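PDB 3Q2I: dehydrogenase from Chromobacterium violaceum, which probably oxidises a UDP-N-acetylglucosamine-derived uronic acid with NAD as cofactor, a step in the biosynthesis of 2,3-diacetamido-2,3-dideoxy-D-mannuronic acid. Local coordinates for residues T83-H88 / E105-T110; D114-V119 / E327-L332; A109-D114 / T180-G185. All coordinates share one frame; numbering follows the deposited sequence.

Interaction 1: residues T83-H88 / E105-T110; sequences TPSGLH and EKPMAT. With NAI (1,4-dihydronicotinamide adenine dinucleotide), chain B.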
loop_
_atom_site.group_PDB
_atom_site.type_symbol
_atom_site.label_atom_id
_atom_site.label_comp_id
_atom_site.label_asym_id
_atom_site.label_seq_id
_atom_site.Cartn_x
_atom_site.Cartn_y
_atom_site.Cartn_z
ATOM N N THR A 83 4.236 19.629 35.667
ATOM C CA THR A 83 3.945 18.212 35.874
ATOM C C THR A 83 4.498 17.339 34.749
ATOM O O THR A 83 5.015 17.849 33.750
ATOM C CB THR A 83 2.433 18.007 35.928
ATOM O OG1 THR A 83 1.811 18.783 34.884
ATOM C CG2 THR A 83 1.869 18.489 37.296
ATOM N N PRO A 84 4.444 16.026 34.953
ATOM C CA PRO A 84 4.768 15.152 33.823
ATOM C C PRO A 84 4.062 15.554 32.513
ATOM O O PRO A 84 2.887 15.924 32.533
ATOM C CB PRO A 84 4.225 13.815 34.314
ATOM C CG PRO A 84 4.497 13.840 35.839
ATOM C CD PRO A 84 4.092 15.279 36.180
ATOM N N SER A 85 4.767 15.424 31.395
ATOM C CA SER A 85 4.334 16.007 30.131
ATOM C C SER A 85 2.951 15.534 29.721
ATOM O O SER A 85 2.126 16.349 29.262
ATOM C CB SER A 85 5.344 15.752 29.002
ATOM O OG SER A 85 6.655 16.091 29.476
ATOM N N GLY A 86 2.684 14.231 29.863
ATOM C CA GLY A 86 1.402 13.638 29.445
ATOM C C GLY A 86 0.192 14.097 30.251
ATOM O O GLY A 86 -0.963 13.852 29.890
ATOM N N LEU A 87 0.465 14.779 31.385
ATOM C CA LEU A 87 -0.615 15.404 32.134
ATOM C C LEU A 87 -0.930 16.843 31.720
ATOM O O LEU A 87 -2.016 17.329 32.020
ATOM C CB LEU A 87 -0.235 15.400 33.644
ATOM C CG LEU A 87 -0.242 14.004 34.276
ATOM C CD1 LEU A 87 0.149 14.248 35.738
ATOM C CD2 LEU A 87 -1.555 13.289 34.169
ATOM N N HIS A 88 -0.066 17.468 30.942
ATOM C CA HIS A 88 -0.301 18.890 30.597
ATOM C C HIS A 88 -1.665 19.080 29.937
ATOM O O HIS A 88 -2.347 20.048 30.168
ATOM C CB HIS A 88 0.789 19.530 29.726
ATOM C CG HIS A 88 2.167 19.447 30.315
ATOM N ND1 HIS A 88 3.309 19.597 29.565
ATOM C CD2 HIS A 88 2.583 19.197 31.582
ATOM C CE1 HIS A 88 4.375 19.514 30.345
ATOM N NE2 HIS A 88 3.954 19.252 31.569
ATOM N N GLU A 105 4.755 23.807 30.553
ATOM C CA GLU A 105 6.073 23.357 30.160
ATOM C C GLU A 105 5.981 22.532 28.850
ATOM O O GLU A 105 4.895 22.092 28.481
ATOM C CB GLU A 105 6.738 22.557 31.262
ATOM C CG GLU A 105 7.688 23.440 32.103
ATOM C CD GLU A 105 8.881 23.960 31.356
ATOM O OE1 GLU A 105 9.622 24.841 31.888
ATOM O OE2 GLU A 105 9.125 23.603 30.184
ATOM N N LYS A 106 7.111 22.431 28.182
ATOM C CA LYS A 106 7.216 21.607 26.966
ATOM C C LYS A 106 7.381 20.164 27.394
ATOM O O LYS A 106 7.818 19.840 28.502
ATOM C CB LYS A 106 8.412 22.067 26.137
ATOM C CG LYS A 106 9.767 21.855 26.838
ATOM C CD LYS A 106 10.204 20.387 26.859
ATOM C CE LYS A 106 11.716 20.219 26.803
ATOM N NZ LYS A 106 12.188 18.764 26.907
ATOM N N PRO A 107 7.086 19.225 26.493
ATOM C CA PRO A 107 6.253 19.558 25.331
ATOM C C PRO A 107 4.817 19.737 25.807
ATOM O O PRO A 107 4.448 19.274 26.887
ATOM C CB PRO A 107 6.334 18.274 24.490
ATOM C CG PRO A 107 6.455 17.153 25.528
ATOM C CD PRO A 107 7.287 17.779 26.703
ATOM N N MET A 108 4.010 20.428 25.009
ATOM C CA MET A 108 2.661 20.734 25.435
ATOM C C MET A 108 1.780 19.506 25.617
ATOM O O MET A 108 0.872 19.492 26.432
ATOM C CB MET A 108 1.976 21.775 24.555
ATOM C CG MET A 108 1.728 21.208 23.143
ATOM S SD MET A 108 1.347 22.484 21.886
ATOM C CE MET A 108 -0.221 23.080 22.482
ATOM N N ALA A 109 2.049 18.463 24.816
ATOM C CA ALA A 109 1.300 17.213 24.913
ATOM C C ALA A 109 2.197 16.093 24.420
ATOM O O ALA A 109 3.269 16.373 23.871
ATOM C CB ALA A 109 -0.009 17.249 24.042
ATOM N N THR A 110 1.739 14.852 24.608
ATOM C CA THR A 110 2.504 13.688 24.112
ATOM C C THR A 110 1.754 13.019 22.950
ATOM O O THR A 110 2.265 12.057 22.373
ATOM C CB THR A 110 2.747 12.653 25.191
ATOM O OG1 THR A 110 1.504 12.211 25.768
ATOM C CG2 THR A 110 3.659 13.205 26.328
HETATM P PA NAI B . 9.637 15.862 37.962
HETATM O O1A NAI B . 9.316 14.425 38.012
HETATM O O2A NAI B . 10.962 16.393 38.667
HETATM O O5B NAI B . 8.475 16.780 38.512
HETATM C C5B NAI B . 7.341 16.011 38.801
HETATM C C4B NAI B . 6.417 16.844 39.678
HETATM O O4B NAI B . 5.026 16.770 39.319
HETATM C C3B NAI B . 6.617 15.969 40.916
HETATM O O3B NAI B . 6.965 16.773 42.053
HETATM C C2B NAI B . 5.338 15.121 41.012
HETATM O O2B NAI B . 4.994 14.717 42.332
HETATM C C1B NAI B . 4.347 16.169 40.453
HETATM N N9A NAI B . 3.070 15.615 40.066
HETATM C C8A NAI B . 2.857 14.465 39.343
HETATM N N7A NAI B . 1.577 14.339 39.134
HETATM C C5A NAI B . 0.899 15.435 39.614
HETATM C C6A NAI B . -0.452 15.835 39.689
HETATM N N6A NAI B . -1.472 15.083 39.146
HETATM N N1A NAI B . -0.744 16.993 40.305
HETATM C C2A NAI B . 0.220 17.715 40.839
HETATM N N3A NAI B . 1.514 17.403 40.814
HETATM C C4A NAI B . 1.869 16.242 40.223
HETATM O O3 NAI B . 9.732 16.281 36.428
HETATM P PN NAI B . 10.401 17.526 35.798
HETATM O O1N NAI B . 11.764 17.194 35.259
HETATM O O2N NAI B . 10.315 18.816 36.648
HETATM O O5D NAI B . 9.683 17.732 34.351
HETATM C C5D NAI B . 8.480 18.440 34.539
HETATM C C4D NAI B . 7.925 18.948 33.211
HETATM O O4D NAI B . 8.868 19.941 32.775
HETATM C C3D NAI B . 7.941 17.905 32.058
HETATM O O3D NAI B . 6.844 18.239 31.205
HETATM C C2D NAI B . 9.243 18.210 31.309
HETATM O O2D NAI B . 9.149 17.920 29.916
HETATM C C1D NAI B . 9.409 19.749 31.480
HETATM N N1N NAI B . 10.784 20.186 31.397
HETATM C C2N NAI B . 11.096 21.186 30.600
HETATM C C3N NAI B . 12.417 21.610 30.415
HETATM C C7N NAI B . 12.748 22.758 29.540
HETATM O O7N NAI B . 13.817 22.938 28.986
HETATM N N7N NAI B . 11.809 23.720 29.300
HETATM C C4N NAI B . 13.426 20.854 31.046
HETATM C C5N NAI B . 13.039 19.884 31.953
HETATM C C6N NAI B . 11.718 19.549 32.113
#
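His88 carries the polar link between 83-88 and 105-110. Its ND1 donates to Pro107 O at 2.9 Å with an N-H...O angle of 141°, so the bond is sound though bent. Glu105 O lies 3.1 Å from His88 ND1, but the angle is too poor for a second bond. His88 CG stands anti to the carbonyl carbon (chi1 -56°), which sets the ND1 edge of the ring beside Pro107 O, while His88 NE2, 2.8 Å from Thr83 O, ties it back to its own loop. With both nitrogens engaged, rotation of the imidazole is restrained.

The residues Glu105, Lys106 and Pro107, the last after a cis peptide bond, match the EKP signature of the Gfo/Idh/MocA dehydrogenases, here in the loop that follows strand 101-104 of the Rossmann fold.

Cofactor bonds form the second group. Ser85 OG and NAI O3D share a hydrogen bond of 2.8 Å, and NAI O2D donates to Lys106 O at 2.7 Å, so the two loops hold neighbouring hydroxyls of one ribose. Glu105 OE2 takes the carboxamide NAI N7N at 2.8 Å in a nearly straight bond (170°), while OE1 is bonded to His28 and His304. Lys106 NZ reaches Asn190 O and the bound UDP-sugar.

Van der Waals packing fills the rest: Pro107 CD sits 3.6 Å from Ser85 CB, and Thr110 CG2 rests 3.8 Å from Gly86 N. Met108 O, buried beside His88 CB, finds no polar partner in the model.

Interaction 2: residues D114-V119 / E327-L332; sequences DGLEMV and EGLKSL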
loop_
_atom_site.group_PDB
_atom_site.type_symbol
_atom_site.label_atom_id
_atom_site.label_comp_id
_atom_site.label_asym_id
_atom_site.label_seq_id
_atom_site.Cartn_x
_atom_site.Cartn_y
_atom_site.Cartn_z
ATOM N N ASP A 114 -4.541 15.426 21.897
ATOM C CA ASP A 114 -4.499 16.117 23.225
ATOM C C ASP A 114 -3.983 17.565 23.027
ATOM O O ASP A 114 -4.498 18.546 23.609
ATOM C CB ASP A 114 -3.545 15.355 24.129
ATOM C CG ASP A 114 -4.122 14.038 24.616
ATOM O OD1 ASP A 114 -5.232 13.674 24.183
ATOM O OD2 ASP A 114 -3.475 13.390 25.460
ATOM N N GLY A 115 -2.978 17.765 22.190
ATOM C CA GLY A 115 -2.476 19.121 21.915
ATOM C C GLY A 115 -3.585 19.963 21.307
ATOM O O GLY A 115 -3.741 21.140 21.621
ATOM N N LEU A 116 -4.241 19.428 20.280
ATOM C CA LEU A 116 -5.353 20.125 19.647
ATOM C C LEU A 116 -6.411 20.540 20.664
ATOM O O LEU A 116 -6.894 21.669 20.591
ATOM C CB LEU A 116 -6.021 19.332 18.497
ATOM C CG LEU A 116 -5.095 19.042 17.312
ATOM C CD1 LEU A 116 -5.843 18.137 16.355
ATOM C CD2 LEU A 116 -4.671 20.285 16.618
ATOM N N GLU A 117 -6.764 19.636 21.570
ATOM C CA GLU A 117 -7.856 19.865 22.513
ATOM C C GLU A 117 -7.436 20.960 23.503
ATOM O O GLU A 117 -8.284 21.770 23.907
ATOM C CB GLU A 117 -8.253 18.582 23.234
ATOM C CG GLU A 117 -9.066 17.647 22.335
ATOM C CD GLU A 117 -10.314 18.291 21.693
ATOM O OE1 GLU A 117 -10.940 19.212 22.267
ATOM O OE2 GLU A 117 -10.681 17.897 20.563
ATOM N N MET A 118 -6.163 21.030 23.886
ATOM C CA MET A 118 -5.799 22.090 24.834
ATOM C C MET A 118 -5.867 23.479 24.176
ATOM O O MET A 118 -6.290 24.488 24.795
ATOM C CB MET A 118 -4.477 21.758 25.540
ATOM C CG MET A 118 -3.280 21.689 24.666
ATOM S SD MET A 118 -1.932 20.770 25.479
ATOM C CE MET A 118 -1.429 21.987 26.747
ATOM N N VAL A 119 -5.523 23.585 22.889
ATOM C CA VAL A 119 -5.656 24.814 22.116
ATOM C C VAL A 119 -7.139 25.208 21.952
ATOM O O VAL A 119 -7.489 26.402 22.080
ATOM C CB VAL A 119 -4.884 24.727 20.776
ATOM C CG1 VAL A 119 -5.165 25.927 19.850
ATOM C CG2 VAL A 119 -3.362 24.609 21.073
ATOM N N GLU A 327 1.604 28.077 18.349
ATOM C CA GLU A 327 3.014 27.998 17.965
ATOM C C GLU A 327 3.579 26.651 18.429
ATOM O O GLU A 327 4.253 25.964 17.644
ATOM C CB GLU A 327 3.827 29.162 18.564
ATOM C CG GLU A 327 5.318 29.090 18.182
ATOM C CD GLU A 327 5.597 29.387 16.705
ATOM O OE1 GLU A 327 6.744 29.141 16.244
ATOM O OE2 GLU A 327 4.682 29.879 15.995
ATOM N N GLY A 328 3.211 26.208 19.634
ATOM C CA GLY A 328 3.670 24.924 20.175
ATOM C C GLY A 328 3.200 23.762 19.281
ATOM O O GLY A 328 3.897 22.765 19.189
ATOM N N LEU A 329 2.055 23.892 18.635
ATOM C CA LEU A 329 1.557 22.775 17.815
ATOM C C LEU A 329 2.489 22.538 16.641
ATOM O O LEU A 329 2.427 21.411 16.066
ATOM C CB LEU A 329 0.177 23.130 17.278
ATOM C CG LEU A 329 -0.982 23.114 18.279
ATOM C CD1 LEU A 329 -2.251 23.592 17.558
ATOM C CD2 LEU A 329 -1.193 21.748 18.906
ATOM N N LYS A 330 3.228 23.557 16.187
ATOM C CA LYS A 330 4.084 23.347 14.996
ATOM C C LYS A 330 5.124 22.278 15.280
ATOM O O LYS A 330 5.300 21.349 14.453
ATOM C CB LYS A 330 4.746 24.629 14.481
ATOM C CG LYS A 330 3.697 25.665 14.124
ATOM C CD LYS A 330 4.399 26.952 13.746
ATOM C CE LYS A 330 3.435 28.064 13.459
ATOM N NZ LYS A 330 4.225 29.307 13.147
ATOM N N SER A 331 5.845 22.349 16.390
ATOM C CA SER A 331 6.834 21.298 16.658
ATOM C C SER A 331 6.156 20.028 17.131
ATOM O O SER A 331 6.683 18.941 16.879
ATOM C CB SER A 331 7.974 21.739 17.587
ATOM O OG SER A 331 7.546 21.835 18.921
ATOM N N LEU A 332 5.049 20.106 17.863
ATOM C CA LEU A 332 4.363 18.875 18.268
ATOM C C LEU A 332 3.955 18.120 17.021
ATOM O O LEU A 332 4.115 16.884 17.001
ATOM C CB LEU A 332 3.109 19.192 19.086
ATOM C CG LEU A 332 2.292 17.987 19.544
ATOM C CD1 LEU A 332 3.106 17.108 20.495
ATOM C CD2 LEU A 332 1.015 18.402 20.222
#
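Gly115 O accepts from Val119 N at 3.3 Å and more weakly from Met118 N, both within its own helix, and Leu329 CD2 of 327-332 packs against Gly115 O at 3.8 Å. The methyl group adds a nonpolar contact to an oxygen that already accepts within the helix. Beside it, Leu332 CD2 comes to 3.9 Å from Gly115 CA, so two leucines of the second helix rest on the bare backbone of one glycine.

The backbone geometry agrees. Gly115 CA and Leu329 CA are the nearest pair, 6.8 Å apart, and the short axes of the two segments approach to 10.4 Å. These axes run almost exactly antiparallel, at 175°.

In Leu329, CG is anti to the carbonyl carbon (chi1 -73°), which aims it at 114-119, and chi2 of 176° then parts the two methyls, CD2 going to Gly115 and CD1 to Val119 and Leu116. Val119 CG2 meets Leu329 CD1 tip to tip at 3.8 Å, and Leu116 CD2 stands 4.2 Å from Leu329 CD1. Met108 packs on both Val119 and Leu329, and Trp112 on Leu329 and Leu332, which extends this apolar patch.

Polar groups of 327-332 are kept off the interface. Lys330 NZ forms a salt bridge with Glu327 OE2 at 2.9 Å, and Glu327 OE1 pairs with Arg136.

With only van der Waals contacts between the segments, this is antiparallel helix-helix packing in which leucines of one helix rest on a glycine of the other, and by it helix 325-344 of the C-terminal alpha/beta region lies against helix 112-125 of the Rossmann domain.

Interaction 3: residues A109-D114 / T180-G185; sequences ATRWED and TWEFDG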
loop_
_atom_site.group_PDB
_atom_site.type_symbol
_atom_site.label_atom_id
_atom_site.label_comp_id
_atom_site.label_asym_id
_atom_site.label_seq_id
_atom_site.Cartn_x
_atom_site.Cartn_y
_atom_site.Cartn_z
ATOM N N ALA A 109 2.049 18.463 24.816
ATOM C CA ALA A 109 1.300 17.213 24.913
ATOM C C ALA A 109 2.197 16.093 24.420
ATOM O O ALA A 109 3.269 16.373 23.871
ATOM C CB ALA A 109 -0.009 17.249 24.042
ATOM N N THR A 110 1.739 14.852 24.608
ATOM C CA THR A 110 2.504 13.688 24.112
ATOM C C THR A 110 1.754 13.019 22.950
ATOM O O THR A 110 2.265 12.057 22.373
ATOM C CB THR A 110 2.747 12.653 25.191
ATOM O OG1 THR A 110 1.504 12.211 25.768
ATOM C CG2 THR A 110 3.659 13.205 26.328
ATOM N N ARG A 111 0.534 13.463 22.716
ATOM C CA ARG A 111 -0.373 12.897 21.678
ATOM C C ARG A 111 -1.030 14.030 20.937
ATOM O O ARG A 111 -1.343 15.103 21.510
ATOM C CB ARG A 111 -1.462 11.991 22.284
ATOM C CG ARG A 111 -0.855 10.720 22.796
ATOM C CD ARG A 111 -1.550 10.179 24.030
ATOM N NE ARG A 111 -1.020 8.856 24.369
ATOM C CZ ARG A 111 -1.636 8.059 25.221
ATOM N NH1 ARG A 111 -2.733 8.472 25.830
ATOM N NH2 ARG A 111 -1.124 6.872 25.510
ATOM N N TRP A 112 -1.211 13.839 19.630
ATOM C CA TRP A 112 -1.654 14.937 18.800
ATOM C C TRP A 112 -3.041 15.491 19.189
ATOM O O TRP A 112 -3.194 16.715 19.364
ATOM C CB TRP A 112 -1.645 14.459 17.345
ATOM C CG TRP A 112 -2.043 15.521 16.366
ATOM C CD1 TRP A 112 -3.060 15.423 15.434
ATOM C CD2 TRP A 112 -1.445 16.804 16.174
ATOM N NE1 TRP A 112 -3.118 16.577 14.698
ATOM C CE2 TRP A 112 -2.126 17.426 15.102
ATOM C CE3 TRP A 112 -0.384 17.481 16.792
ATOM C CZ2 TRP A 112 -1.780 18.715 14.649
ATOM C CZ3 TRP A 112 -0.042 18.771 16.347
ATOM C CH2 TRP A 112 -0.765 19.374 15.287
ATOM N N GLU A 113 -4.022 14.618 19.316
ATOM C CA GLU A 113 -5.375 15.147 19.599
ATOM C C GLU A 113 -5.380 15.858 20.959
ATOM O O GLU A 113 -6.149 16.829 21.098
ATOM C CB GLU A 113 -6.423 14.027 19.583
ATOM C CG GLU A 113 -6.662 13.498 18.169
ATOM C CD GLU A 113 -7.475 14.420 17.288
ATOM O OE1 GLU A 113 -8.169 15.332 17.820
ATOM O OE2 GLU A 113 -7.436 14.195 16.049
ATOM N N ASP A 114 -4.541 15.426 21.897
ATOM C CA ASP A 114 -4.499 16.117 23.225
ATOM C C ASP A 114 -3.983 17.565 23.027
ATOM O O ASP A 114 -4.498 18.546 23.609
ATOM C CB ASP A 114 -3.545 15.355 24.129
ATOM C CG ASP A 114 -4.122 14.038 24.616
ATOM O OD1 ASP A 114 -5.232 13.674 24.183
ATOM O OD2 ASP A 114 -3.475 13.390 25.460
ATOM N N THR A 180 8.094 6.800 29.240
ATOM C CA THR A 180 6.824 6.189 28.846
ATOM C C THR A 180 6.227 6.976 27.680
ATOM O O THR A 180 6.447 8.202 27.541
ATOM C CB THR A 180 5.724 6.188 29.974
ATOM O OG1 THR A 180 5.328 7.542 30.307
ATOM C CG2 THR A 180 6.218 5.479 31.209
ATOM N N TRP A 181 5.542 6.289 26.753
ATOM C CA TRP A 181 4.941 7.054 25.647
ATOM C C TRP A 181 3.875 8.034 26.188
ATOM O O TRP A 181 3.696 9.148 25.668
ATOM C CB TRP A 181 4.254 6.154 24.596
ATOM C CG TRP A 181 5.150 5.221 23.881
ATOM C CD1 TRP A 181 5.136 3.838 23.938
ATOM C CD2 TRP A 181 6.215 5.564 22.980
ATOM N NE1 TRP A 181 6.167 3.338 23.153
ATOM C CE2 TRP A 181 6.785 4.362 22.508
ATOM C CE3 TRP A 181 6.712 6.762 22.493
ATOM C CZ2 TRP A 181 7.856 4.345 21.612
ATOM C CZ3 TRP A 181 7.750 6.745 21.600
ATOM C CH2 TRP A 181 8.342 5.551 21.212
ATOM N N GLU A 182 3.107 7.548 27.159
ATOM C CA GLU A 182 1.879 8.273 27.538
ATOM C C GLU A 182 2.279 9.574 28.229
ATOM O O GLU A 182 1.617 10.611 28.032
ATOM C CB GLU A 182 1.015 7.449 28.485
ATOM C CG GLU A 182 -0.266 8.176 28.930
ATOM C CD GLU A 182 -1.256 7.279 29.700
ATOM O OE1 GLU A 182 -2.411 7.747 29.825
ATOM O OE2 GLU A 182 -0.894 6.145 30.094
ATOM N N PHE A 183 3.328 9.507 29.056
ATOM C CA PHE A 183 3.670 10.683 29.883
ATOM C C PHE A 183 4.906 11.461 29.491
ATOM O O PHE A 183 5.100 12.618 29.915
ATOM C CB PHE A 183 3.697 10.337 31.379
ATOM C CG PHE A 183 2.374 9.836 31.878
ATOM C CD1 PHE A 183 1.288 10.694 32.032
ATOM C CD2 PHE A 183 2.176 8.477 32.075
ATOM C CE1 PHE A 183 0.030 10.226 32.447
ATOM C CE2 PHE A 183 0.920 8.003 32.459
ATOM C CZ PHE A 183 -0.164 8.866 32.649
ATOM N N ASP A 184 5.785 10.855 28.686
ATOM C CA ASP A 184 7.070 11.438 28.384
ATOM C C ASP A 184 7.393 11.570 26.889
ATOM O O ASP A 184 7.724 12.655 26.393
ATOM C CB ASP A 184 8.161 10.617 29.127
ATOM C CG ASP A 184 9.457 11.381 29.375
ATOM O OD1 ASP A 184 9.533 12.586 29.076
ATOM O OD2 ASP A 184 10.443 10.729 29.823
ATOM N N GLY A 185 7.365 10.444 26.185
ATOM C CA GLY A 185 8.073 10.417 24.888
ATOM C C GLY A 185 9.539 10.177 25.087
ATOM O O GLY A 185 10.007 10.077 26.226
HETATM O O HOH W 1 3.263 9.537 22.848
HETATM O O HOH W 2 -4.260 6.325 28.033
#
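The lead-in to helix 112-125, with Arg111 at the N-cap position, meets the loop 180-185 through Thr110 and Arg111. Thr110 OG1 donates to Glu182 O at 2.8 Å, approaching from above the carbonyl plane, 48° out of it, rather than along a lone pair. With OG1 placed between the backbone N and the carbonyl carbon (chi1 57°), Thr110 CG2 is left to pack 3.8 Å from Phe183 C. One water doubles the link, donating to Thr110 O at 2.8 Å and to Trp181 O at 2.9 Å.

Within the loop, Thr180 OG1 accepts from Phe183 N in an ST motif. Separately, Thr180 O receives Asp184 N and Gly185 N from opposite faces of its plane. Together these bonds are consistent with a braced loop that presents the carbonyls of Trp181 and Glu182 to the Rossmann segment. The contact joins the NAD-binding domain to a loop of the C-terminal alpha/beta region.

Arg111 meets Glu182 mostly through carbon. Glu182 CB lies over one face of the guanidinium, 3.7 Å from Arg111 NH2. The guanidinium and carboxylate planes are nearly parallel, 17° apart, but offset: Arg111 NH1 and Glu182 OE1 stay 4.1 Å apart and no N-H points at the oxygen. A second water, at the guanidinium edge, bridges them, donating firmly to OE1 but only weakly held by NH1. Glu182 CG also lies over the centre of the Phe183 ring. Glu182 OE2 makes its salt bridge with Arg326 of the second subunit, and Trp181 meets Tyr354 of that subunit edge-to-face, placing the loop at the subunit interface.

Overall arrangement
Interaction 1 comes first along the chain and closes the shortest loop: helix 88-97 and strand 101-104 lie between its segments, so it joins two neighbouring crossover loops at the C-terminal ends of adjacent strands, where NAI binds. Interaction 3 opens on Ala109 and Thr110, where interaction 1 ends, and reaches forward to the loop 180-185. Interaction 2 starts at Asp114, the last residue of that same segment, and returns only at 327-332; its loop crosses that of interaction 3 and follows interaction 1 in series. A probable hydrogen bond from Gly86 N to Phe183 O links interactions 1 and 3. Helix 112-125 and its lead-in thereby meet the C-terminal region at two separate points.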